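Local coordinates for protein acidocalcisomal pyrophosphatase (Trypanosoma brucei brucei, PDB 5C5V) that probably hydrolyses inorganic pyrophosphate to phosphate with the help of magnesium ions, in a pyrophosphatase domain that follows an EF-hand-type N-terminal region, at residues A[210-215]-A[253-258]; A[245-250]-A[288-293]; A[133-138]-A[325-330]; A[9-14]-A[117-122]. One frame throughout, in Å; residues are numbered along the deposited sequence.

Contact 1: A[210-215]-A[253-258]. With MG (magnesium ion), chain E; MG (magnesium ion), chain D; 2PN (imidodiphosphoric acid), chain C.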
loop_
_atom_site.group_PDB
_atom_site.type_symbol
_atom_site.label_atom_id
_atom_site.label_comp_id
_atom_site.label_asym_id
_atom_site.label_seq_id
_atom_site.Cartn_x
_atom_site.Cartn_y
_atom_site.Cartn_z
ATOM N N VAL A 210 31.052 19.631 -21.014
ATOM C CA VAL A 210 31.295 18.194 -20.983
ATOM C C VAL A 210 30.728 17.496 -22.216
ATOM O O VAL A 210 29.550 17.654 -22.553
ATOM C CB VAL A 210 30.683 17.544 -19.705
ATOM C CG1 VAL A 210 30.674 16.031 -19.820
ATOM C CG2 VAL A 210 31.465 17.974 -18.458
ATOM N N LEU A 211 31.566 16.696 -22.866
ATOM C CA LEU A 211 31.120 15.897 -23.997
ATOM C C LEU A 211 30.647 14.553 -23.488
ATOM O O LEU A 211 31.452 13.687 -23.151
ATOM C CB LEU A 211 32.232 15.698 -25.031
ATOM C CG LEU A 211 31.727 15.015 -26.309
ATOM C CD1 LEU A 211 30.701 15.886 -27.037
ATOM C CD2 LEU A 211 32.861 14.587 -27.229
ATOM N N PHE A 212 29.337 14.394 -23.396
ATOM C CA PHE A 212 28.757 13.148 -22.937
ATOM C C PHE A 212 28.997 12.044 -23.969
ATOM O O PHE A 212 29.302 12.331 -25.129
ATOM C CB PHE A 212 27.265 13.343 -22.657
ATOM C CG PHE A 212 26.998 14.254 -21.490
ATOM C CD1 PHE A 212 26.761 13.738 -20.227
ATOM C CD2 PHE A 212 27.056 15.631 -21.645
ATOM C CE1 PHE A 212 26.545 14.578 -19.152
ATOM C CE2 PHE A 212 26.829 16.473 -20.580
ATOM C CZ PHE A 212 26.580 15.952 -19.328
ATOM N N GLU A 213 28.904 10.788 -23.531
ATOM C CA GLU A 213 29.147 9.622 -24.391
ATOM C C GLU A 213 28.401 9.739 -25.719
ATOM O O GLU A 213 28.882 9.296 -26.747
ATOM C CB GLU A 213 28.738 8.330 -23.663
ATOM C CG GLU A 213 28.561 7.097 -24.562
ATOM N N ALA A 214 27.244 10.387 -25.694
ATOM C CA ALA A 214 26.415 10.520 -26.884
ATOM C C ALA A 214 26.967 11.482 -27.953
ATOM O O ALA A 214 26.397 11.593 -29.033
ATOM C CB ALA A 214 25.034 10.957 -26.476
ATOM N N GLY A 215 28.068 12.169 -27.669
ATOM C CA GLY A 215 28.623 13.110 -28.631
ATOM C C GLY A 215 28.014 14.505 -28.565
ATOM O O GLY A 215 28.114 15.278 -29.516
ATOM N N GLY A 253 19.943 18.643 -29.548
ATOM C CA GLY A 253 21.387 18.538 -29.616
ATOM C C GLY A 253 22.113 18.604 -28.273
ATOM O O GLY A 253 23.339 18.615 -28.251
ATOM N N LYS A 254 21.382 18.639 -27.159
ATOM C CA LYS A 254 22.023 18.695 -25.841
ATOM C C LYS A 254 21.660 17.463 -25.005
ATOM O O LYS A 254 20.543 16.964 -25.096
ATOM C CB LYS A 254 21.591 19.942 -25.057
ATOM C CG LYS A 254 21.401 21.227 -25.836
ATOM C CD LYS A 254 22.648 21.787 -26.442
ATOM C CE LYS A 254 22.289 23.072 -27.180
ATOM N NZ LYS A 254 21.540 24.020 -26.297
ATOM N N MET A 255 22.590 16.988 -24.178
ATOM C CA MET A 255 22.299 15.888 -23.255
ATOM C C MET A 255 21.262 16.352 -22.236
ATOM O O MET A 255 21.379 17.418 -21.640
ATOM C CB MET A 255 23.559 15.397 -22.543
ATOM C CG MET A 255 23.441 13.992 -21.967
ATOM S SD MET A 255 23.410 12.711 -23.255
ATOM C CE MET A 255 21.968 11.766 -22.755
ATOM N N ASP A 256 20.219 15.559 -22.055
ATOM C CA ASP A 256 19.087 15.998 -21.258
ATOM C C ASP A 256 18.480 14.813 -20.525
ATOM O O ASP A 256 17.293 14.513 -20.683
ATOM C CB ASP A 256 18.068 16.689 -22.156
ATOM C CG ASP A 256 17.205 17.663 -21.412
ATOM O OD1 ASP A 256 17.566 18.035 -20.267
ATOM O OD2 ASP A 256 16.165 18.078 -21.977
ATOM N N TRP A 257 19.321 14.143 -19.734
ATOM C CA TRP A 257 18.923 12.995 -18.932
ATOM C C TRP A 257 17.606 13.233 -18.246
ATOM O O TRP A 257 17.357 14.321 -17.733
ATOM C CB TRP A 257 19.960 12.671 -17.855
ATOM C CG TRP A 257 21.328 12.346 -18.336
ATOM C CD1 TRP A 257 22.431 13.144 -18.259
ATOM C CD2 TRP A 257 21.762 11.120 -18.941
ATOM N NE1 TRP A 257 23.525 12.498 -18.785
ATOM C CE2 TRP A 257 23.144 11.253 -19.209
ATOM C CE3 TRP A 257 21.119 9.925 -19.282
ATOM C CZ2 TRP A 257 23.893 10.240 -19.797
ATOM C CZ3 TRP A 257 21.862 8.918 -19.870
ATOM C CH2 TRP A 257 23.237 9.081 -20.121
ATOM N N LYS A 258 16.772 12.201 -18.223
ATOM C CA LYS A 258 15.511 12.246 -17.492
ATOM C C LYS A 258 15.509 11.148 -16.451
ATOM O O LYS A 258 15.329 9.972 -16.778
ATOM C CB LYS A 258 14.325 12.099 -18.448
ATOM C CG LYS A 258 14.168 13.252 -19.434
ATOM C CD LYS A 258 13.575 14.479 -18.769
ATOM C CE LYS A 258 13.414 15.616 -19.763
ATOM N NZ LYS A 258 14.729 16.151 -20.200
HETATM MG MG MG E . 16.664 19.560 -19.271
HETATM MG MG MG D . 14.890 19.569 -22.325
HETATM P P1 2PN C . 12.441 21.700 -21.922
HETATM O O1 2PN C . 12.531 23.248 -21.903
HETATM O O2 2PN C . 13.615 21.155 -22.779
HETATM O O3 2PN C . 11.041 21.279 -22.451
HETATM N N1 2PN C . 12.535 21.144 -20.388
HETATM P P2 2PN C . 13.889 21.173 -19.466
HETATM O O4 2PN C . 14.488 22.624 -19.405
HETATM O O5 2PN C . 14.896 20.255 -20.131
HETATM O O6 2PN C . 13.580 20.714 -18.110
HETATM O O HOH W 1 13.217 18.428 -21.834
HETATM O O HOH W 2 16.563 20.992 -22.721
HETATM O O HOH W 3 18.321 19.341 -17.818
HETATM O O HOH W 4 16.407 21.232 -18.345
#

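Contact 2: A[245-250]-A[288-293]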
loop_
_atom_site.group_PDB
_atom_site.type_symbol
_atom_site.label_atom_id
_atom_site.label_comp_id
_atom_site.label_asym_id
_atom_site.label_seq_id
_atom_site.Cartn_x
_atom_site.Cartn_y
_atom_site.Cartn_z
ATOM N N GLY A 245 16.058 4.946 -12.081
ATOM C CA GLY A 245 16.689 4.763 -13.372
ATOM C C GLY A 245 16.730 6.057 -14.142
ATOM O O GLY A 245 16.312 7.092 -13.636
ATOM N N VAL A 246 17.220 6.016 -15.374
ATOM C CA VAL A 246 17.335 7.259 -16.125
ATOM C C VAL A 246 17.226 7.042 -17.627
ATOM O O VAL A 246 17.701 6.042 -18.161
ATOM C CB VAL A 246 18.680 7.994 -15.794
ATOM C CG1 VAL A 246 19.864 7.129 -16.157
ATOM C CG2 VAL A 246 18.760 9.312 -16.520
ATOM N N LEU A 247 16.610 8.006 -18.299
ATOM C CA LEU A 247 16.438 7.985 -19.745
ATOM C C LEU A 247 17.383 8.954 -20.429
ATOM O O LEU A 247 17.426 10.133 -20.072
ATOM C CB LEU A 247 14.988 8.324 -20.107
ATOM C CG LEU A 247 14.653 8.301 -21.597
ATOM C CD1 LEU A 247 14.911 6.925 -22.178
ATOM C CD2 LEU A 247 13.197 8.726 -21.818
ATOM N N GLY A 248 18.139 8.466 -21.406
ATOM C CA GLY A 248 19.144 9.278 -22.074
ATOM C C GLY A 248 18.604 10.170 -23.178
ATOM O O GLY A 248 19.035 10.087 -24.325
ATOM N N MET A 249 17.683 11.053 -22.830
ATOM C CA MET A 249 17.124 11.986 -23.794
ATOM C C MET A 249 18.161 12.979 -24.315
ATOM O O MET A 249 18.865 13.624 -23.526
ATOM C CB MET A 249 15.970 12.753 -23.155
ATOM C CG MET A 249 15.355 13.806 -24.049
ATOM S SD MET A 249 13.940 14.571 -23.227
ATOM C CE MET A 249 13.456 15.802 -24.449
ATOM N N ILE A 250 18.248 13.097 -25.640
ATOM C CA ILE A 250 19.017 14.153 -26.300
ATOM C C ILE A 250 18.022 15.169 -26.871
ATOM O O ILE A 250 17.285 14.865 -27.800
ATOM C CB ILE A 250 19.907 13.616 -27.455
ATOM C CG1 ILE A 250 20.625 12.327 -27.061
ATOM C CG2 ILE A 250 20.900 14.677 -27.932
ATOM C CD1 ILE A 250 21.434 12.464 -25.844
ATOM N N ALA A 288 5.194 5.413 -21.750
ATOM C CA ALA A 288 4.499 6.680 -21.884
ATOM C C ALA A 288 5.443 7.854 -21.633
ATOM O O ALA A 288 5.386 8.852 -22.349
ATOM C CB ALA A 288 3.314 6.741 -20.937
ATOM N N ILE A 289 6.310 7.732 -20.622
ATOM C CA ILE A 289 7.312 8.765 -20.339
ATOM C C ILE A 289 8.237 8.973 -21.534
ATOM O O ILE A 289 8.414 10.102 -21.994
ATOM C CB ILE A 289 8.158 8.411 -19.092
ATOM C CG1 ILE A 289 7.310 8.554 -17.831
ATOM C CG2 ILE A 289 9.362 9.328 -18.977
ATOM C CD1 ILE A 289 7.996 8.064 -16.569
ATOM N N ARG A 290 8.792 7.883 -22.058
ATOM C CA ARG A 290 9.692 7.964 -23.208
ATOM C C ARG A 290 8.984 8.605 -24.397
ATOM O O ARG A 290 9.552 9.474 -25.073
ATOM C CB ARG A 290 10.227 6.582 -23.595
ATOM C CG ARG A 290 11.139 6.561 -24.841
ATOM C CD ARG A 290 11.856 5.210 -24.993
ATOM N NE ARG A 290 10.915 4.153 -24.659
ATOM C CZ ARG A 290 11.183 3.106 -23.889
ATOM N NH1 ARG A 290 12.390 2.920 -23.388
ATOM N NH2 ARG A 290 10.226 2.237 -23.638
ATOM N N GLU A 291 7.740 8.198 -24.637
ATOM C CA GLU A 291 6.986 8.687 -25.784
ATOM C C GLU A 291 6.590 10.159 -25.646
ATOM O O GLU A 291 6.718 10.934 -26.590
ATOM C CB GLU A 291 5.731 7.827 -25.999
ATOM C CG GLU A 291 4.833 8.329 -27.129
ATOM C CD GLU A 291 5.415 8.132 -28.525
ATOM O OE1 GLU A 291 6.483 7.494 -28.679
ATOM O OE2 GLU A 291 4.792 8.630 -29.489
ATOM N N TRP A 292 6.100 10.536 -24.472
ATOM C CA TRP A 292 5.766 11.923 -24.205
ATOM C C TRP A 292 6.991 12.843 -24.476
ATOM O O TRP A 292 6.888 13.853 -25.177
ATOM C CB TRP A 292 5.287 12.070 -22.764
ATOM C CG TRP A 292 4.531 13.332 -22.512
ATOM C CD1 TRP A 292 3.163 13.488 -22.497
ATOM C CD2 TRP A 292 5.085 14.627 -22.246
ATOM N NE1 TRP A 292 2.846 14.806 -22.231
ATOM C CE2 TRP A 292 4.005 15.521 -22.074
ATOM C CE3 TRP A 292 6.387 15.118 -22.138
ATOM C CZ2 TRP A 292 4.191 16.873 -21.804
ATOM C CZ3 TRP A 292 6.568 16.459 -21.869
ATOM C CH2 TRP A 292 5.476 17.322 -21.706
ATOM N N PHE A 293 8.152 12.474 -23.948
ATOM C CA PHE A 293 9.343 13.304 -24.150
ATOM C C PHE A 293 9.871 13.195 -25.567
ATOM O O PHE A 293 10.528 14.119 -26.053
ATOM C CB PHE A 293 10.446 12.951 -23.149
ATOM C CG PHE A 293 10.228 13.546 -21.794
ATOM C CD1 PHE A 293 10.165 14.929 -21.639
ATOM C CD2 PHE A 293 10.077 12.743 -20.679
ATOM C CE1 PHE A 293 9.947 15.497 -20.398
ATOM C CE2 PHE A 293 9.858 13.305 -19.435
ATOM C CZ PHE A 293 9.791 14.686 -19.296
#

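Contact 3: A[133-138]-A[325-330]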
loop_
_atom_site.group_PDB
_atom_site.type_symbol
_atom_site.label_atom_id
_atom_site.label_comp_id
_atom_site.label_asym_id
_atom_site.label_seq_id
_atom_site.Cartn_x
_atom_site.Cartn_y
_atom_site.Cartn_z
ATOM N N PRO A 133 20.152 20.733 -0.296
ATOM C CA PRO A 133 21.076 19.603 -0.459
ATOM C C PRO A 133 20.535 18.602 -1.474
ATOM O O PRO A 133 19.351 18.292 -1.450
ATOM C CB PRO A 133 21.148 18.979 0.947
ATOM C CG PRO A 133 20.577 19.992 1.869
ATOM C CD PRO A 133 19.591 20.794 1.065
ATOM N N LEU A 134 21.396 18.134 -2.365
ATOM C CA LEU A 134 21.047 17.093 -3.310
ATOM C C LEU A 134 20.799 15.787 -2.554
ATOM O O LEU A 134 19.777 15.129 -2.749
ATOM C CB LEU A 134 22.163 16.918 -4.346
ATOM C CG LEU A 134 22.071 15.719 -5.291
ATOM C CD1 LEU A 134 20.751 15.728 -6.062
ATOM C CD2 LEU A 134 23.262 15.739 -6.240
ATOM N N TYR A 135 21.744 15.439 -1.679
ATOM C CA TYR A 135 21.670 14.232 -0.860
ATOM C C TYR A 135 20.999 14.512 0.476
ATOM O O TYR A 135 21.373 15.462 1.172
ATOM C CB TYR A 135 23.066 13.671 -0.606
ATOM C CG TYR A 135 23.774 13.250 -1.861
ATOM C CD1 TYR A 135 23.585 11.976 -2.390
ATOM C CD2 TYR A 135 24.623 14.124 -2.530
ATOM C CE1 TYR A 135 24.218 11.585 -3.549
ATOM C CE2 TYR A 135 25.261 13.743 -3.693
ATOM C CZ TYR A 135 25.050 12.468 -4.195
ATOM O OH TYR A 135 25.671 12.070 -5.350
ATOM N N VAL A 136 20.025 13.682 0.845
ATOM C CA VAL A 136 19.401 13.779 2.159
ATOM C C VAL A 136 20.206 12.947 3.145
ATOM O O VAL A 136 20.165 11.716 3.118
ATOM C CB VAL A 136 17.932 13.295 2.139
ATOM C CG1 VAL A 136 17.297 13.462 3.519
ATOM C CG2 VAL A 136 17.137 14.056 1.061
ATOM N N ARG A 137 20.964 13.618 3.999
ATOM C CA ARG A 137 21.883 12.935 4.900
ATOM C C ARG A 137 21.419 13.070 6.342
ATOM O O ARG A 137 21.370 14.176 6.880
ATOM C CB ARG A 137 23.300 13.522 4.768
ATOM C CG ARG A 137 23.927 13.412 3.376
ATOM C CD ARG A 137 25.024 14.477 3.161
ATOM N NE ARG A 137 26.175 14.306 4.047
ATOM C CZ ARG A 137 26.568 15.177 4.983
ATOM N NH1 ARG A 137 25.897 16.313 5.196
ATOM N NH2 ARG A 137 27.644 14.903 5.720
ATOM N N ASP A 138 21.126 11.952 6.991
ATOM C CA ASP A 138 20.843 12.005 8.425
ATOM C C ASP A 138 22.111 12.325 9.198
ATOM O O ASP A 138 23.165 11.761 8.912
ATOM C CB ASP A 138 20.282 10.670 8.920
ATOM C CG ASP A 138 18.829 10.484 8.580
ATOM O OD1 ASP A 138 18.072 11.490 8.603
ATOM O OD2 ASP A 138 18.453 9.328 8.268
ATOM N N GLU A 325 28.008 12.643 -11.070
ATOM C CA GLU A 325 28.852 13.381 -11.992
ATOM C C GLU A 325 28.309 14.788 -12.259
ATOM O O GLU A 325 29.083 15.729 -12.372
ATOM C CB GLU A 325 29.012 12.604 -13.294
ATOM C CG GLU A 325 29.782 11.308 -13.109
ATOM C CD GLU A 325 29.860 10.475 -14.378
ATOM O OE1 GLU A 325 29.324 10.903 -15.438
ATOM O OE2 GLU A 325 30.426 9.363 -14.305
ATOM N N SER A 326 26.992 14.956 -12.322
ATOM C CA SER A 326 26.466 16.308 -12.504
ATOM C C SER A 326 26.603 17.146 -11.227
ATOM O O SER A 326 26.509 18.367 -11.271
ATOM C CB SER A 326 25.002 16.285 -12.945
ATOM O OG SER A 326 24.172 15.914 -11.861
ATOM N N HIS A 327 26.772 16.476 -10.091
ATOM C CA HIS A 327 27.034 17.142 -8.822
ATOM C C HIS A 327 28.444 17.720 -8.858
ATOM O O HIS A 327 28.680 18.848 -8.438
ATOM C CB HIS A 327 26.875 16.151 -7.666
ATOM C CG HIS A 327 26.754 16.788 -6.316
ATOM N ND1 HIS A 327 25.909 17.847 -6.064
ATOM C CD2 HIS A 327 27.319 16.468 -5.127
ATOM C CE1 HIS A 327 25.980 18.174 -4.785
ATOM N NE2 HIS A 327 26.829 17.351 -4.194
ATOM N N ASN A 328 29.374 16.934 -9.392
ATOM C CA ASN A 328 30.743 17.386 -9.598
ATOM C C ASN A 328 30.799 18.590 -10.519
ATOM O O ASN A 328 31.503 19.563 -10.239
ATOM C CB ASN A 328 31.597 16.263 -10.174
ATOM C CG ASN A 328 31.808 15.151 -9.197
ATOM O OD1 ASN A 328 31.749 15.367 -7.996
ATOM N ND2 ASN A 328 32.054 13.957 -9.690
ATOM N N MET A 329 30.051 18.513 -11.616
ATOM C CA MET A 329 29.980 19.600 -12.586
ATOM C C MET A 329 29.412 20.849 -11.920
ATOM O O MET A 329 29.868 21.967 -12.181
ATOM C CB MET A 329 29.109 19.212 -13.790
ATOM C CG MET A 329 29.608 18.034 -14.617
ATOM S SD MET A 329 28.306 17.328 -15.696
ATOM C CE MET A 329 29.160 15.882 -16.302
ATOM N N TRP A 330 28.406 20.646 -11.069
ATOM C CA TRP A 330 27.816 21.745 -10.316
ATOM C C TRP A 330 28.842 22.332 -9.332
ATOM O O TRP A 330 28.879 23.532 -9.140
ATOM C CB TRP A 330 26.553 21.298 -9.567
ATOM C CG TRP A 330 26.080 22.322 -8.544
ATOM C CD1 TRP A 330 25.300 23.420 -8.775
ATOM C CD2 TRP A 330 26.393 22.346 -7.146
ATOM N NE1 TRP A 330 25.102 24.120 -7.606
ATOM C CE2 TRP A 330 25.757 23.480 -6.591
ATOM C CE3 TRP A 330 27.127 21.509 -6.304
ATOM C CZ2 TRP A 330 25.832 23.795 -5.232
ATOM C CZ3 TRP A 330 27.204 21.836 -4.948
ATOM C CH2 TRP A 330 26.558 22.964 -4.433
#

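Contact 4: A[9-14]-A[117-122]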
loop_
_atom_site.group_PDB
_atom_site.type_symbol
_atom_site.label_atom_id
_atom_site.label_comp_id
_atom_site.label_asym_id
_atom_site.label_seq_id
_atom_site.Cartn_x
_atom_site.Cartn_y
_atom_site.Cartn_z
ATOM N N MET A 9 18.374 28.563 26.973
ATOM C CA MET A 9 17.993 28.712 28.373
ATOM C C MET A 9 16.584 28.198 28.612
ATOM O O MET A 9 16.250 27.762 29.706
ATOM C CB MET A 9 18.090 30.181 28.811
ATOM C CG MET A 9 19.490 30.741 28.775
ATOM S SD MET A 9 20.663 29.822 29.782
ATOM C CE MET A 9 20.180 30.292 31.437
ATOM N N SER A 10 15.760 28.266 27.575
ATOM C CA SER A 10 14.405 27.737 27.638
ATOM C C SER A 10 14.394 26.207 27.742
ATOM O O SER A 10 13.594 25.639 28.480
ATOM C CB SER A 10 13.612 28.202 26.430
ATOM O OG SER A 10 12.255 27.868 26.598
ATOM N N ARG A 11 15.276 25.541 27.005
ATOM C CA ARG A 11 15.428 24.090 27.133
ATOM C C ARG A 11 16.075 23.734 28.480
ATOM O O ARG A 11 15.727 22.725 29.100
ATOM C CB ARG A 11 16.248 23.521 25.978
ATOM C CG ARG A 11 15.517 23.552 24.642
ATOM C CD ARG A 11 16.273 22.792 23.565
ATOM N NE ARG A 11 17.544 23.426 23.250
ATOM C CZ ARG A 11 17.698 24.352 22.308
ATOM N NH1 ARG A 11 16.658 24.732 21.575
ATOM N NH2 ARG A 11 18.894 24.887 22.087
ATOM N N LEU A 12 16.991 24.576 28.945
ATOM C CA LEU A 12 17.587 24.391 30.252
ATOM C C LEU A 12 16.511 24.425 31.337
ATOM O O LEU A 12 16.508 23.621 32.267
ATOM C CB LEU A 12 18.646 25.486 30.511
ATOM C CG LEU A 12 19.372 25.651 31.852
ATOM C CD1 LEU A 12 18.508 26.350 32.868
ATOM C CD2 LEU A 12 19.833 24.324 32.394
ATOM N N PHE A 13 15.622 25.400 31.210
ATOM C CA PHE A 13 14.550 25.619 32.165
ATOM C C PHE A 13 13.630 24.387 32.217
ATOM O O PHE A 13 13.226 23.937 33.291
ATOM C CB PHE A 13 13.780 26.883 31.786
ATOM C CG PHE A 13 12.768 27.303 32.796
ATOM C CD1 PHE A 13 11.503 26.747 32.806
ATOM C CD2 PHE A 13 13.073 28.276 33.729
ATOM C CE1 PHE A 13 10.567 27.145 33.743
ATOM C CE2 PHE A 13 12.143 28.673 34.662
ATOM C CZ PHE A 13 10.886 28.109 34.666
ATOM N N SER A 14 13.325 23.841 31.047
ATOM C CA SER A 14 12.447 22.682 30.958
ATOM C C SER A 14 13.048 21.475 31.658
ATOM O O SER A 14 12.317 20.610 32.126
ATOM C CB SER A 14 12.150 22.338 29.505
ATOM O OG SER A 14 11.381 23.359 28.911
ATOM N N ASP A 117 16.463 29.987 10.118
ATOM C CA ASP A 117 17.212 29.294 11.150
ATOM C C ASP A 117 16.291 29.142 12.371
ATOM O O ASP A 117 15.849 30.140 12.944
ATOM C CB ASP A 117 18.488 30.070 11.481
ATOM C CG ASP A 117 19.424 29.306 12.387
ATOM O OD1 ASP A 117 20.624 29.261 12.063
ATOM O OD2 ASP A 117 18.987 28.771 13.425
ATOM N N LEU A 118 15.977 27.904 12.748
ATOM C CA LEU A 118 14.983 27.661 13.805
ATOM C C LEU A 118 15.483 28.014 15.209
ATOM O O LEU A 118 14.691 28.100 16.150
ATOM C CB LEU A 118 14.511 26.203 13.775
ATOM C CG LEU A 118 13.670 25.869 12.533
ATOM C CD1 LEU A 118 12.981 24.530 12.672
ATOM C CD2 LEU A 118 12.638 26.967 12.261
ATOM N N GLU A 119 16.789 28.215 15.351
ATOM C CA GLU A 119 17.358 28.603 16.632
ATOM C C GLU A 119 17.492 30.121 16.754
ATOM O O GLU A 119 17.181 30.701 17.805
ATOM C CB GLU A 119 18.713 27.922 16.845
ATOM C CG GLU A 119 18.628 26.391 16.949
ATOM C CD GLU A 119 17.534 25.907 17.916
ATOM O OE1 GLU A 119 17.550 26.311 19.104
ATOM O OE2 GLU A 119 16.662 25.102 17.492
ATOM N N THR A 120 17.972 30.768 15.697
ATOM C CA THR A 120 18.122 32.220 15.708
ATOM C C THR A 120 16.857 32.934 15.225
ATOM O O THR A 120 16.604 34.076 15.588
ATOM C CB THR A 120 19.293 32.677 14.817
ATOM O OG1 THR A 120 18.953 32.446 13.440
ATOM C CG2 THR A 120 20.576 31.920 15.169
ATOM N N GLY A 121 16.054 32.252 14.417
ATOM C CA GLY A 121 14.854 32.858 13.856
ATOM C C GLY A 121 15.121 33.788 12.676
ATOM O O GLY A 121 14.182 34.304 12.065
ATOM N N ARG A 122 16.396 34.007 12.357
ATOM C CA ARG A 122 16.769 34.843 11.215
ATOM C C ARG A 122 16.438 34.166 9.874
ATOM O O ARG A 122 16.668 32.970 9.688
ATOM C CB ARG A 122 18.256 35.201 11.272
ATOM C CG ARG A 122 18.604 36.244 12.343
ATOM C CD ARG A 122 20.046 36.744 12.218
#

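Contact 1: A[210-215]-A[253-258]
M255 and W257 reach F212 from strand 254-263, part of the beta-barrel core of a family I soluble pyrophosphatase, while F212 and A214 come from the loop ahead of strand 224-227. M255 makes the main approach. Its CG sits over one face of the F212 ring, 3.6 Å from F212 CG, a CH-pi contact with a Met-aromatic component, for M255 SD lies obliquely to the same ring. The chain bends at chi2 (71°), bringing M255 SD within 4.0 Å of A214 CB, and bends again at chi3, so that CE ends over the centre of the W257 indole.

At D256 the chain turns its side chain to the active site. The carboxylate bridges two magnesium ions: D256 OD1 lies 2.0 Å from the one it shares with D219 and D224, and D256 OD2 lies 2.0 Å from the one it shares with D251. Oxygen O5 of the imidodiphosphate, a pyrophosphate analogue with nitrogen in the bridge, also bridges both metals.

W257 swings back to the F212 side. W257 NE1 comes 3.7 Å from F212 CE1, which lies at the indole edge and near its plane; the two rings meet obliquely, their planes 67° apart. The opposite face of F212 is met by V210 CG1.

K258 returns to the metal side, where it also hydrogen-bonds D224. It forms a salt bridge to D256 OD2 through a weak hydrogen bond, and K258 NZ also donates to D256 O over 3.1 Å, from 40° above the carbonyl plane.

Contact 2: A[245-250]-A[288-293]
Strand 238-251 of the pyrophosphatase barrel packs against helix 285-295 here, with L247 and M249 meeting R290 and F293 in a buried, apolar seam beside the active site. L247 presses one methyl on the helix backbone: L247 CD2 stands 3.8 Å from R290 CA and also touches R290 CB. The rest of the arginine chain leads off to polar partners, with NH1 bonded to G311 O and NH2 in a salt bridge with D287.

Two residues on, M249 is fully extended, its CG anti to the backbone N (chi1 177°) and both later torsions likewise straight, which brings it to F293. M249 SD is 3.9 Å from F293 CB and 4.8 Å from the centroid of the phenyl ring, a Met-aromatic contact made obliquely, 44° off the ring normal. The terminal methyl goes farther, M249 CE lying 3.7 Å from F293 O, a carbonyl that also receives S305 OG. W292 CE3 lies over one face of F293, and I289 CG2 is at its edge.

Between the two contact residues, G248 is the centre of an inverse gamma turn, closed by a weak bond from M249 N to L247 O. F307 on strand 306-307 touches L247, M249 and R290 together, F313 on strand 313-315 adds to the L247 end, and K258 of strand 254-263 makes a cation-pi contact with F293.

Contact 3: A[133-138]-A[325-330]
This is a loop-to-helix contact built on an imidazole: L134 and Y135, in the loop that leads from helix 128-131 to strand 140-141, pack on H327 of the long C-terminal helix 316-336 of the pyrophosphatase domain. L134 supplies a CH-pi contact. Its CD2 lies over the face of the H327 ring, 3.8 Å from the centroid and 30° off the normal, leaning to the ND1 side of the ring, where L134 CD2 and H327 ND1 are 3.4 Å apart.

Y135 adds a T-shaped pair. The phenol turns its edge toward the imidazole face, with planes at 75° and centroids 5.5 Å apart. H327 extends out from the helix to meet them, CG anti to the backbone N (chi1 -164°).

Q203 fixes both partners, its backbone O bonded to H327 ND1 and its side-chain OE1 to L134 N; this would limit rotation of the imidazole. H331, a turn further along the helix, meets H327 edge-to-face. Beyond the contact, R137 NH2 bonds to Y91 O of the second subunit. The closest approach of the T-shaped pair is Y135 CE2 to H327 CD2, 3.7 Å, with CD2 near the plane of the phenol ring.

Contact 4: A[9-14]-A[117-122]
D117 OD2 is gripped by two backbone amides, those of E119 and T120, and so shapes the turn from which E119 extends to R11. E119 N reaches it over 3.0 Å, nearly along the C-O bond direction, which makes an Asx turn; T120 N comes to D117 OD2 over 3.2 Å from well above the carboxylate plane. The other oxygen, D117 OD1, is bonded to H92 and Q94.

Across the contact runs a single salt bridge: R11 NH1 donates to E119 OE1 over 3.1 Å with an N-H...O angle of 157°. The acceptor lies in the guanidinium plane, at its edge, and is met on the syn side of the carboxylate. The two planes are 60° apart, and the bridge is a single bond from NH1, with R11 NH2 3.6 Å from E119 OE1. A bend at chi2 of E119 (-48°) directs its carboxylate to the arginine, whose NH2 has a further partner in F87 O.

R11 belongs to helix 3-14 of the helical, EF-hand-type N-terminal region, whereas E119 sits in the loop of the beta-hairpin formed by strands 110-117 and 123-126; the bridge joins that helix to the hairpin loop. The hairpin is closed by D117 N to R122 O, and within its loop an ST turn places R122 N 3.2 Å from T120 OG1. On the helix, S10 O accepts from both S14 N and S14 OG, which approach from opposite faces of the carbonyl plane.

Overall arrangement
Contacts 1 and 2 lie side by side, centres 13 Å apart, on neighbouring antiparallel strands 254-263 and 238-251 of one sheet; backbone bonds D256 N to M249 O and K258 O to L247 N join them, and their segments alternate along the chain. Both are nested within the long loop closed by contact 3, whose centre is 19 Å from that of contact 1; the two meet where M329 of helix 316-336 packs on V210 and F212. Contact 4 closes first in sequence, its centre about 30 Å from that of contact 3 and 47 to 48 Å from those of contacts 2 and 1. Contacts 1 and 2 thus lie at the metal site, contact 3 joins a loop to the C-terminal helix, and contact 4 links the N-terminal helical region to the hairpin loop.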